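Local coordinates for mbSHANK1 protein (Monosiga brevicollis, PDB 6X23) that carries a PDZ domain that binds a GIRK3 peptide, as part of a larger SHANK-like protein that may act as a receptor adaptor, at residues Glu67-Asp72 with Lys86-Val91. Residues are numbered along the deposited sequence; the frame is centred on the assembly and turned at random.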
# COMPACT_ATOMS: atom_id res chain seq x y z
N GLU A 67 1.22 -6.46 -4.85
CA GLU A 67 0.03 -7.29 -4.98
C GLU A 67 -1.00 -6.83 -3.96
O GLU A 67 -0.67 -6.49 -2.82
CB GLU A 67 0.31 -8.79 -4.76
CG GLU A 67 1.36 -9.43 -5.69
CD GLU A 67 1.51 -10.93 -5.43
OE1 GLU A 67 0.86 -11.45 -4.49
OE2 GLU A 67 2.30 -11.59 -6.15
N LEU A 68 -2.25 -6.87 -4.37
CA LEU A 68 -3.41 -6.56 -3.55
C LEU A 68 -4.29 -7.79 -3.59
O LEU A 68 -4.76 -8.17 -4.66
CB LEU A 68 -4.13 -5.33 -4.10
CG LEU A 68 -5.48 -4.92 -3.54
CD1 LEU A 68 -5.28 -4.50 -2.12
CD2 LEU A 68 -5.98 -3.77 -4.36
N ASN A 69 -4.49 -8.42 -2.43
CA ASN A 69 -5.29 -9.64 -2.34
C ASN A 69 -4.85 -10.67 -3.38
O ASN A 69 -5.64 -11.20 -4.16
CB ASN A 69 -6.78 -9.34 -2.45
CG ASN A 69 -7.34 -8.58 -1.21
OD1 ASN A 69 -6.76 -8.61 -0.11
ND2 ASN A 69 -8.48 -7.92 -1.39
N GLY A 70 -3.55 -10.92 -3.42
CA GLY A 70 -3.03 -11.91 -4.34
C GLY A 70 -3.23 -11.59 -5.80
O GLY A 70 -3.11 -12.49 -6.63
N VAL A 71 -3.55 -10.34 -6.15
CA VAL A 71 -3.62 -9.91 -7.54
C VAL A 71 -2.44 -8.97 -7.79
O VAL A 71 -2.17 -8.08 -6.98
CB VAL A 71 -4.95 -9.21 -7.86
CG1 VAL A 71 -4.99 -8.74 -9.29
CG2 VAL A 71 -6.09 -10.14 -7.60
N ASP A 72 -1.74 -9.18 -8.91
CA ASP A 72 -0.72 -8.22 -9.32
C ASP A 72 -1.35 -6.87 -9.61
O ASP A 72 -2.21 -6.76 -10.49
CB ASP A 72 0.02 -8.74 -10.55
CG ASP A 72 1.13 -7.80 -11.00
OD1 ASP A 72 1.24 -6.66 -10.48
OD2 ASP A 72 1.89 -8.19 -11.91
N LYS A 86 -10.26 0.29 -0.96
CA LYS A 86 -11.44 0.65 -0.17
C LYS A 86 -12.53 -0.41 -0.23
O LYS A 86 -13.34 -0.51 0.71
CB LYS A 86 -12.00 2.00 -0.63
CG LYS A 86 -11.02 3.14 -0.44
CD LYS A 86 -11.37 4.34 -1.30
CE LYS A 86 -11.10 5.61 -0.53
NZ LYS A 86 -10.77 6.78 -1.41
N ARG A 87 -12.56 -1.21 -1.31
CA ARG A 87 -13.59 -2.21 -1.54
C ARG A 87 -13.22 -3.58 -0.98
O ARG A 87 -14.02 -4.54 -1.11
CB ARG A 87 -13.88 -2.30 -3.03
CG ARG A 87 -14.67 -1.12 -3.51
CD ARG A 87 -14.90 -1.16 -5.01
NE ARG A 87 -15.73 -2.29 -5.39
CZ ARG A 87 -17.04 -2.30 -5.28
NH1 ARG A 87 -17.65 -1.22 -4.81
NH2 ARG A 87 -17.75 -3.38 -5.65
N SER A 88 -12.04 -3.67 -0.37
CA SER A 88 -11.53 -4.95 0.12
C SER A 88 -12.26 -5.41 1.36
O SER A 88 -12.14 -6.58 1.73
CB SER A 88 -10.04 -4.84 0.42
OG SER A 88 -9.50 -6.10 0.72
N GLY A 89 -13.04 -4.53 1.99
CA GLY A 89 -13.77 -4.91 3.17
C GLY A 89 -12.98 -4.69 4.44
O GLY A 89 -12.21 -3.73 4.56
N ASP A 90 -13.15 -5.58 5.39
CA ASP A 90 -12.54 -5.32 6.68
C ASP A 90 -11.07 -5.69 6.71
O ASP A 90 -10.33 -5.15 7.53
CB ASP A 90 -13.32 -6.07 7.76
CG ASP A 90 -14.60 -5.36 8.11
OD1 ASP A 90 -14.66 -4.13 7.84
OD2 ASP A 90 -15.52 -6.02 8.64
N VAL A 91 -10.64 -6.57 5.82
CA VAL A 91 -9.27 -7.03 5.75
C VAL A 91 -8.73 -6.79 4.35
O VAL A 91 -9.46 -6.89 3.36
CB VAL A 91 -9.19 -8.52 6.10
CG1 VAL A 91 -7.76 -8.92 6.32
CG2 VAL A 91 -10.03 -8.80 7.33
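N69 and S88 meet through a single amide-to-hydroxyl bond, a compact example of how one shared hydroxyl can tie a beta turn to the loop that follows a helix. The donor is ND2 of N69, 3.0 Å from OG of S88; the bond is nearly straight, 167° at the hydrogen, and OG lies almost in the plane of the amide. OG of S88 is also a donor, to the carbonyl O of V91 at 2.8 Å, in the carbonyl plane and on a lone pair. The S88 side chain turns its hydroxyl away from its own backbone N (chi1 -172°) and beside the carbonyl carbon, which sets OG between the N69 amide and the V91 carbonyl. Without the hydroxyl, as with an alanine here, ND2 of N69 and the carbonyl of V91 would probably both lose this partner, and the turn its link to the loop. OD1 of N69 accepts from the backbone N of A93, which helps fix the flip of the amide. At this surface site in the PDZ fold, the type I' turn, L68 to V71, of the hairpin formed by strands 64-68 and 71-72 is thus joined to the loop, with G89 at positive phi, that leads from helix 78-87 into strand 91-99.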